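Local coordinates for halohydrin epoxidase A (Corynebacterium sp., PDB 4Z9F), which probably converts vicinal halohydrins into epoxides with release of hydrogen halide, at residues C[88-91]-C[92-96]; C[180-183]-C[184-187]; C[111-114]-C[115-118]; C[160-163]-C[164-168]. The protein carries 1 engineered substitution. One frame throughout, in Å; residues are numbered along the deposited sequence.

Overall arrangement
From the N terminus the contacts come in the order 1, 3, 4, 2; each closes a short local turn, and none nests in or crosses another. Contact 1 is the turn between strand 73-79 and helix 96-123. Contact 3 is a length of that helix, and contact 4 the C-terminal part of helix 147-165 beside it. These two touch, with Leu-114 and Ile-118 packed on Leu-165 and their centres about 13 Å apart. Contact 2, after strand 170-177, lies across the chain's centre from both, about 7 Å from contact 1 at the nearest atoms. Contacts 1, 3 and 4 all meet the second subunit; no other chain of the assembly touches contact 2.

Contact 1. Residues C[88-91]-C[92-96]; sequences RLPI and EGTSE
Leu-89 lays both of its methyl groups on Thr-94, five residues further on: its CD1 is 4.0 Å from Thr-94 CG2, and its CD2 lies near the hydroxyl as well. Pro-90 contributes twice. Its ring carbon CD comes within 3.6 Å of Thr-94 OG1, and its carbonyl accepts the hydroxyl, the bond from Thr-94 OG1 to Pro-90 O being modelled at 2.5 Å with the donor tilted 29° from the carbonyl plane. Thr-94 serves both neighbours because chi1 is -62°, which sets OG1 beside its own backbone N, facing Pro-90, and sends CG2 to the leucine. Ile-91 starts a type II beta turn ending at Thr-94, with Gly-93 supplying the positive phi of 82°. The Ile-91 side chain leaves the turn for Pro-145 and for Ala-161 of the second subunit, while its carbonyl is bonded by Gln-115 of that subunit. Next to it, Glu-92 forms a salt bridge to Arg-122 of the same neighbour. The turn sits in the connection from strand 73-79 to helix 96-123, with Leu-89 and Thr-94 resting on the first turn of that helix, which Ser-95 N-caps through Asp-98 N.

Contact 2. Residues C[180-183]-C[184-187]; sequences FNNP and TYFP
Asn-182 lies alongside Tyr-185, the two pointing the same way with amide and ring planes 79° apart, and its ND2 is 4.0 Å from Tyr-185 CB. Its OD1 does the main work, gripping two successive backbone N-H groups from one face of the amide: Thr-184 N is 2.8 Å from Asn-182 OD1, and Tyr-185 N reaches the same oxygen at 3.1 Å from above the carbonyl plane. Chi1 of 78° makes this possible, because it holds CG between the backbone N and the carbonyl carbon and curls the amide over the turn that follows. The other end of the amide makes a weak bond back to Phe-180 O, so both ends help fix its rotation. Asn-181 grips the far side of the loop. Its ND2 donates to Phe-186 O at 2.7 Å, lying in the plane of that carbonyl, and the acceptor lies in the asparagine's own amide plane. Phe-186 O also takes Asn-182 N. The Phe-186 ring brings its edge to Phe-180 O. Outside the turn, Thr-184 OG1 bonds to Phe-12 N, and the Tyr-185 ring meets Phe-12 edge-to-face. This is an Asx turn in the loop after strand 170-177 of a Rossmann-type fold. In related halohydrin dehalogenases the loop after this strand helps form the halide pocket that takes the place of the cofactor site, and the same is probable here.

Contact 3. Residues C[111-114]-C[115-118]; sequences ILLL and QSAI
This is an i to i+3 and i+4 contact within helix 96-123, where one turn meets the next and most of the side chains are buried. Gln-115 and Leu-112 lie side by side, with Gln-115 OE1 3.9 Å from Leu-112 CD2. A water donates to that OE1 at 2.7 Å and also to Leu-112 O, tying the amide to the backbone one turn earlier. At the other end, Gln-115 NE2 donates a hydrogen bond to Thr-94 O of the second subunit. Ser-116 turns its hydroxyl back onto the helix: chi1 of 75° places OG between the backbone N and the carbonyl carbon, from where it donates to Leu-113 O at 2.7 Å. The Ala-117 N bond to the same Leu-113 O is weak; Ala-117 N also lies 3.0 Å from Leu-114 O in a somewhat straighter i to i+3 bond, though from above the carbonyl plane. Ile-118 CG1 rests 3.3 Å from Leu-114 O. On the inner side Leu-113 and Ala-117 pack on Ile-76 of strand 73-79, while Leu-114 and Ile-118 face helix 147-165 and the second subunit. That placement is consistent with the interface helices of the short-chain dehydrogenase fold, where two long helices of each subunit pack against those of a neighbour.

Contact 4. Residues C[160-163]-C[164-168]; sequences SAAK and TLSRD
Thr-164 turns its hydroxyl back toward Ala-161 and Ser-160. Chi1 of 51° puts OG1 between its backbone N and carbonyl carbon, 3.2 Å from Ala-161 O, and from there it donates to a water at 2.6 Å. The same water donates to Ser-160 O, so it bridges the two residues along the outside of the helix. Leu-165 takes a different torsion, chi1 -62°, with CG beside its own backbone N. This sets Leu-165 CG 3.3 Å from Ala-161 O and brings CD1 to 4.0 Å from Ala-161 CB, an apolar pair that faces Leu-172 of strand 170-177. Ala-161 O is itself gripped by two amides: the Leu-165 N bond, 2.9 Å to Ala-161 O, is nearly straight at 169°, whereas Thr-164 N comes from above the carbonyl plane. In Ser-166 the OG also stands beside its own N and points back at Ala-162 O, to which Ser-166 N is bonded too at 3.3 Å. The OG bond is modelled as very short, 2.5 Å, so its exact length is doubtful. Lys-163 bends at chi2 and then runs extended, carrying NZ to the C-terminal carboxylate of Pro-244 of the third subunit. Ser-160 OG bonds to Leu-141 O of the second subunit. Residues 166-168 form a short 3-10 turn. This is the C-terminal part of the crossover helix of the beta-alpha-beta unit 127-132, 147-165 and 170-177, one step of a Rossmann-type fold, with other subunits against its outer side.

Contact 1. Residues C[88-91]-C[92-96]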
loop_
_atom_site.group_PDB
_atom_site.type_symbol
_atom_site.label_atom_id
_atom_site.label_comp_id
_atom_site.label_asym_id
_atom_site.label_seq_id
_atom_site.Cartn_x
_atom_site.Cartn_y
_atom_site.Cartn_z
ATOM N N ARG C 88 -2.318 18.292 -14.876
ATOM C CA ARG C 88 -3.598 17.719 -15.268
ATOM C C ARG C 88 -3.632 17.282 -16.724
ATOM O O ARG C 88 -4.720 17.068 -17.264
ATOM C CB ARG C 88 -4.728 18.713 -14.994
ATOM C CG ARG C 88 -5.070 18.823 -13.528
ATOM C CD ARG C 88 -6.138 19.863 -13.309
ATOM N NE ARG C 88 -6.826 19.649 -12.046
ATOM C CZ ARG C 88 -7.993 19.026 -11.932
ATOM N NH1 ARG C 88 -8.546 18.880 -10.737
ATOM N NH2 ARG C 88 -8.615 18.563 -13.014
ATOM N N LEU C 89 -2.475 17.138 -17.373
ATOM C CA LEU C 89 -2.471 16.685 -18.757
ATOM C C LEU C 89 -3.073 15.288 -18.845
ATOM O O LEU C 89 -2.676 14.401 -18.076
ATOM C CB LEU C 89 -1.056 16.681 -19.336
ATOM C CG LEU C 89 -0.579 18.062 -19.800
ATOM C CD1 LEU C 89 0.916 18.062 -20.054
ATOM C CD2 LEU C 89 -1.331 18.492 -21.056
ATOM N N PRO C 90 -4.022 15.057 -19.749
ATOM C CA PRO C 90 -4.572 13.719 -19.962
ATOM C C PRO C 90 -3.663 12.916 -20.889
ATOM O O PRO C 90 -2.686 13.415 -21.435
ATOM C CB PRO C 90 -5.924 14.012 -20.620
ATOM C CG PRO C 90 -5.657 15.256 -21.423
ATOM C CD PRO C 90 -4.599 16.044 -20.682
ATOM N N ILE C 91 -4.016 11.651 -21.089
ATOM C CA ILE C 91 -3.224 10.822 -21.990
ATOM C C ILE C 91 -3.526 11.159 -23.448
ATOM O O ILE C 91 -2.612 11.366 -24.258
ATOM C CB ILE C 91 -3.471 9.336 -21.684
ATOM C CG1 ILE C 91 -3.059 9.033 -20.243
ATOM C CG2 ILE C 91 -2.720 8.466 -22.664
ATOM C CD1 ILE C 91 -3.772 7.843 -19.679
ATOM N N GLU C 92 -4.806 11.225 -23.804
ATOM C CA GLU C 92 -5.185 11.464 -25.193
ATOM C C GLU C 92 -4.878 12.896 -25.612
ATOM O O GLU C 92 -5.239 13.847 -24.915
ATOM C CB GLU C 92 -6.672 11.194 -25.385
ATOM C CG GLU C 92 -7.047 9.747 -25.444
ATOM C CD GLU C 92 -8.505 9.574 -25.786
ATOM O OE1 GLU C 92 -9.349 9.696 -24.874
ATOM O OE2 GLU C 92 -8.801 9.342 -26.979
ATOM N N GLY C 93 -4.243 13.057 -26.771
ATOM C CA GLY C 93 -4.034 14.382 -27.324
ATOM C C GLY C 93 -2.853 15.148 -26.770
ATOM O O GLY C 93 -2.557 16.242 -27.272
ATOM N N THR C 94 -2.171 14.627 -25.758
ATOM C CA THR C 94 -0.999 15.302 -25.221
ATOM C C THR C 94 0.224 14.983 -26.079
ATOM O O THR C 94 0.442 13.835 -26.475
ATOM C CB THR C 94 -0.770 14.890 -23.761
ATOM O OG1 THR C 94 -1.897 15.279 -22.964
ATOM C CG2 THR C 94 0.477 15.552 -23.195
ATOM N N SER C 95 1.012 16.015 -26.387
ATOM C CA SER C 95 2.174 15.841 -27.247
ATOM C C SER C 95 3.250 15.008 -26.561
ATOM O O SER C 95 3.370 14.996 -25.332
ATOM C CB SER C 95 2.770 17.194 -27.632
ATOM O OG SER C 95 3.372 17.804 -26.505
ATOM N N GLU C 96 4.041 14.311 -27.381
ATOM C CA GLU C 96 5.197 13.586 -26.869
ATOM C C GLU C 96 6.084 14.495 -26.031
ATOM O O GLU C 96 6.574 14.092 -24.970
ATOM C CB GLU C 96 5.994 12.979 -28.031
ATOM C CG GLU C 96 7.161 12.119 -27.588
ATOM C CD GLU C 96 7.777 11.315 -28.719
ATOM O OE1 GLU C 96 7.235 11.331 -29.849
ATOM O OE2 GLU C 96 8.805 10.658 -28.480
#

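Contact 2. Residues C[180-183]-C[184-187]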
loop_
_atom_site.group_PDB
_atom_site.type_symbol
_atom_site.label_atom_id
_atom_site.label_comp_id
_atom_site.label_asym_id
_atom_site.label_seq_id
_atom_site.Cartn_x
_atom_site.Cartn_y
_atom_site.Cartn_z
ATOM N N PHE C 180 -2.619 21.610 0.278
ATOM C CA PHE C 180 -1.536 22.300 0.967
ATOM C C PHE C 180 -1.500 23.741 0.468
ATOM O O PHE C 180 -1.332 23.973 -0.732
ATOM C CB PHE C 180 -0.226 21.563 0.685
ATOM C CG PHE C 180 1.002 22.352 0.978
ATOM C CD1 PHE C 180 2.081 22.318 0.103
ATOM C CD2 PHE C 180 1.096 23.106 2.135
ATOM C CE1 PHE C 180 3.237 23.034 0.383
ATOM C CE2 PHE C 180 2.244 23.839 2.406
ATOM C CZ PHE C 180 3.303 23.803 1.528
ATOM N N ASN C 181 -1.702 24.702 1.382
ATOM C CA ASN C 181 -1.688 26.118 1.006
ATOM C C ASN C 181 -0.306 26.494 0.489
ATOM O O ASN C 181 0.653 26.610 1.261
ATOM C CB ASN C 181 -2.095 26.988 2.200
ATOM C CG ASN C 181 -2.022 28.495 1.919
ATOM O OD1 ASN C 181 -1.808 29.272 2.844
ATOM N ND2 ASN C 181 -2.183 28.905 0.666
ATOM N N ASN C 182 -0.191 26.652 -0.819
ATOM C CA ASN C 182 1.093 26.902 -1.454
ATOM C C ASN C 182 0.838 27.626 -2.767
ATOM O O ASN C 182 -0.259 27.523 -3.331
ATOM C CB ASN C 182 1.867 25.585 -1.671
ATOM C CG ASN C 182 1.374 24.796 -2.858
ATOM O OD1 ASN C 182 1.738 25.086 -3.992
ATOM N ND2 ASN C 182 0.549 23.764 -2.601
ATOM N N PRO C 183 1.821 28.379 -3.277
ATOM C CA PRO C 183 1.552 29.238 -4.445
ATOM C C PRO C 183 1.283 28.486 -5.730
ATOM O O PRO C 183 0.714 29.078 -6.658
ATOM C CB PRO C 183 2.833 30.077 -4.562
ATOM C CG PRO C 183 3.882 29.190 -3.995
ATOM C CD PRO C 183 3.212 28.536 -2.809
ATOM N N THR C 184 1.669 27.212 -5.835
ATOM C CA THR C 184 1.421 26.494 -7.076
ATOM C C THR C 184 -0.010 25.972 -7.139
ATOM O O THR C 184 -0.761 26.314 -8.055
ATOM C CB THR C 184 2.422 25.350 -7.244
ATOM O OG1 THR C 184 3.743 25.897 -7.300
ATOM C CG2 THR C 184 2.141 24.613 -8.537
ATOM N N TYR C 185 -0.420 25.167 -6.154
ATOM C CA TYR C 185 -1.682 24.446 -6.282
ATOM C C TYR C 185 -2.825 25.015 -5.453
ATOM O O TYR C 185 -3.983 24.840 -5.839
ATOM C CB TYR C 185 -1.483 22.976 -5.914
ATOM C CG TYR C 185 -0.658 22.234 -6.941
ATOM C CD1 TYR C 185 -1.114 22.087 -8.245
ATOM C CD2 TYR C 185 0.569 21.685 -6.608
ATOM C CE1 TYR C 185 -0.366 21.412 -9.195
ATOM C CE2 TYR C 185 1.329 21.010 -7.552
ATOM C CZ TYR C 185 0.845 20.868 -8.840
ATOM O OH TYR C 185 1.578 20.188 -9.797
ATOM N N PHE C 186 -2.547 25.671 -4.326
ATOM C CA PHE C 186 -3.592 26.207 -3.451
ATOM C C PHE C 186 -3.140 27.549 -2.890
ATOM O O PHE C 186 -2.907 27.691 -1.685
ATOM C CB PHE C 186 -3.916 25.230 -2.319
ATOM C CG PHE C 186 -4.530 23.942 -2.784
ATOM C CD1 PHE C 186 -5.889 23.862 -3.059
ATOM C CD2 PHE C 186 -3.751 22.809 -2.944
ATOM C CE1 PHE C 186 -6.457 22.670 -3.508
ATOM C CE2 PHE C 186 -4.322 21.608 -3.385
ATOM C CZ PHE C 186 -5.673 21.545 -3.661
ATOM N N PRO C 187 -3.000 28.559 -3.741
ATOM C CA PRO C 187 -2.606 29.876 -3.230
ATOM C C PRO C 187 -3.678 30.426 -2.297
ATOM O O PRO C 187 -4.852 30.050 -2.368
ATOM C CB PRO C 187 -2.448 30.721 -4.499
ATOM C CG PRO C 187 -3.314 30.054 -5.512
ATOM C CD PRO C 187 -3.252 28.584 -5.191
#

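Contact 3. Residues C[111-114]-C[115-118]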
loop_
_atom_site.group_PDB
_atom_site.type_symbol
_atom_site.label_atom_id
_atom_site.label_comp_id
_atom_site.label_asym_id
_atom_site.label_seq_id
_atom_site.Cartn_x
_atom_site.Cartn_y
_atom_site.Cartn_z
ATOM N N ILE C 111 16.451 12.591 -10.119
ATOM C CA ILE C 111 17.432 11.504 -10.166
ATOM C C ILE C 111 18.831 12.051 -10.449
ATOM O O ILE C 111 19.809 11.676 -9.793
ATOM C CB ILE C 111 17.021 10.451 -11.208
ATOM C CG1 ILE C 111 15.925 9.550 -10.637
ATOM C CG2 ILE C 111 18.228 9.614 -11.628
ATOM C CD1 ILE C 111 15.306 8.625 -11.662
ATOM N N LEU C 112 18.948 12.941 -11.438
ATOM C CA LEU C 112 20.248 13.530 -11.754
ATOM C C LEU C 112 20.780 14.348 -10.587
ATOM O O LEU C 112 21.988 14.352 -10.324
ATOM C CB LEU C 112 20.156 14.402 -13.013
ATOM C CG LEU C 112 19.880 13.697 -14.343
ATOM C CD1 LEU C 112 19.908 14.693 -15.489
ATOM C CD2 LEU C 112 20.863 12.561 -14.587
ATOM N N LEU C 113 19.896 15.064 -9.883
ATOM C CA LEU C 113 20.313 15.790 -8.688
ATOM C C LEU C 113 20.813 14.831 -7.615
ATOM O O LEU C 113 21.912 15.003 -7.079
ATOM C CB LEU C 113 19.157 16.629 -8.148
ATOM C CG LEU C 113 19.356 17.256 -6.764
ATOM C CD1 LEU C 113 20.526 18.230 -6.790
ATOM C CD2 LEU C 113 18.101 17.985 -6.330
ATOM N N LEU C 114 20.013 13.809 -7.288
ATOM C CA LEU C 114 20.436 12.829 -6.287
ATOM C C LEU C 114 21.746 12.147 -6.686
ATOM O O LEU C 114 22.628 11.957 -5.841
ATOM C CB LEU C 114 19.332 11.786 -6.065
ATOM C CG LEU C 114 19.655 10.632 -5.112
ATOM C CD1 LEU C 114 19.880 11.124 -3.687
ATOM C CD2 LEU C 114 18.568 9.559 -5.157
ATOM N N GLN C 115 21.885 11.769 -7.964
ATOM C CA GLN C 115 23.102 11.095 -8.421
ATOM C C GLN C 115 24.327 11.945 -8.125
ATOM O O GLN C 115 25.329 11.452 -7.595
ATOM C CB GLN C 115 23.016 10.784 -9.923
ATOM C CG GLN C 115 24.277 10.147 -10.521
ATOM C CD GLN C 115 24.199 9.899 -12.032
ATOM O OE1 GLN C 115 23.921 10.812 -12.812
ATOM N NE2 GLN C 115 24.467 8.653 -12.449
ATOM N N SER C 116 24.252 13.238 -8.463
ATOM C CA SER C 116 25.358 14.165 -8.238
ATOM C C SER C 116 25.634 14.391 -6.758
ATOM O O SER C 116 26.742 14.791 -6.403
ATOM C CB SER C 116 25.055 15.514 -8.908
ATOM O OG SER C 116 24.093 16.251 -8.163
ATOM N N ALA C 117 24.661 14.135 -5.888
ATOM C CA ALA C 117 24.803 14.461 -4.472
ATOM C C ALA C 117 25.423 13.337 -3.645
ATOM O O ALA C 117 25.958 13.611 -2.564
ATOM C CB ALA C 117 23.431 14.821 -3.884
ATOM N N ILE C 118 25.379 12.093 -4.129
ATOM C CA ILE C 118 25.739 10.947 -3.286
ATOM C C ILE C 118 27.196 11.041 -2.842
ATOM O O ILE C 118 27.509 10.939 -1.649
ATOM C CB ILE C 118 25.454 9.621 -4.020
ATOM C CG1 ILE C 118 23.946 9.421 -4.220
ATOM C CG2 ILE C 118 26.039 8.432 -3.259
ATOM C CD1 ILE C 118 23.591 8.221 -5.108
HETATM O O HOH W 1 24.032 13.514 -12.372
#

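Contact 4. Residues C[160-163]-C[164-168]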
loop_
_atom_site.group_PDB
_atom_site.type_symbol
_atom_site.label_atom_id
_atom_site.label_comp_id
_atom_site.label_asym_id
_atom_site.label_seq_id
_atom_site.Cartn_x
_atom_site.Cartn_y
_atom_site.Cartn_z
ATOM N N SER C 160 13.614 2.959 -2.673
ATOM C CA SER C 160 14.651 2.016 -3.083
ATOM C C SER C 160 16.049 2.531 -2.751
ATOM O O SER C 160 16.882 1.780 -2.227
ATOM C CB SER C 160 14.550 1.728 -4.577
ATOM O OG SER C 160 15.693 0.987 -4.988
ATOM N N ALA C 161 16.328 3.798 -3.075
ATOM C CA ALA C 161 17.662 4.350 -2.836
ATOM C C ALA C 161 17.997 4.402 -1.349
ATOM O O ALA C 161 19.171 4.309 -0.973
ATOM C CB ALA C 161 17.764 5.744 -3.451
ATOM N N ALA C 162 16.985 4.552 -0.490
ATOM C CA ALA C 162 17.194 4.572 0.952
ATOM C C ALA C 162 17.712 3.244 1.495
ATOM O O ALA C 162 18.293 3.216 2.590
ATOM C CB ALA C 162 15.882 4.925 1.658
ATOM N N LYS C 163 17.492 2.147 0.771
ATOM C CA LYS C 163 17.965 0.853 1.233
ATOM C C LYS C 163 19.482 0.801 1.285
ATOM O O LYS C 163 20.041 0.084 2.118
ATOM C CB LYS C 163 17.456 -0.257 0.320
ATOM C CG LYS C 163 15.947 -0.282 0.151
ATOM C CD LYS C 163 15.216 -0.373 1.482
ATOM C CE LYS C 163 13.741 -0.751 1.233
ATOM N NZ LYS C 163 12.809 -0.386 2.328
ATOM N N THR C 164 20.155 1.530 0.393
ATOM C CA THR C 164 21.616 1.592 0.375
ATOM C C THR C 164 22.169 2.881 0.986
ATOM O O THR C 164 23.153 2.837 1.737
ATOM C CB THR C 164 22.131 1.422 -1.064
ATOM O OG1 THR C 164 21.454 2.323 -1.951
ATOM C CG2 THR C 164 21.887 0.002 -1.550
ATOM N N LEU C 165 21.552 4.033 0.709
ATOM C CA LEU C 165 22.123 5.299 1.153
ATOM C C LEU C 165 22.006 5.500 2.666
ATOM O O LEU C 165 22.829 6.218 3.251
ATOM C CB LEU C 165 21.465 6.457 0.391
ATOM C CG LEU C 165 21.678 6.450 -1.122
ATOM C CD1 LEU C 165 20.916 7.576 -1.835
ATOM C CD2 LEU C 165 23.160 6.548 -1.428
ATOM N N SER C 166 21.022 4.872 3.330
ATOM C CA SER C 166 20.861 5.084 4.771
ATOM C C SER C 166 22.092 4.642 5.560
ATOM O O SER C 166 22.378 5.194 6.635
ATOM C CB SER C 166 19.623 4.347 5.295
ATOM O OG SER C 166 18.465 4.691 4.542
ATOM N N ARG C 167 22.828 3.647 5.053
ATOM C CA ARG C 167 24.014 3.198 5.773
ATOM C C ARG C 167 25.105 4.261 5.748
ATOM O O ARG C 167 25.915 4.338 6.680
ATOM C CB ARG C 167 24.526 1.879 5.186
ATOM C CG ARG C 167 25.474 1.131 6.134
ATOM C CD ARG C 167 24.794 0.745 7.453
ATOM N NE ARG C 167 23.681 -0.185 7.260
ATOM C CZ ARG C 167 23.795 -1.512 7.218
ATOM N NH1 ARG C 167 24.984 -2.090 7.355
ATOM N NH2 ARG C 167 22.719 -2.268 7.030
ATOM N N ASP C 168 25.138 5.081 4.698
ATOM C CA ASP C 168 26.037 6.229 4.623
ATOM C C ASP C 168 25.569 7.402 5.474
ATOM O O ASP C 168 26.225 8.452 5.470
ATOM C CB ASP C 168 26.171 6.704 3.170
ATOM C CG ASP C 168 26.753 5.648 2.250
ATOM O OD1 ASP C 168 27.713 4.964 2.659
ATOM O OD2 ASP C 168 26.252 5.510 1.107
HETATM O O HOH W 2 19.395 1.281 -3.235
#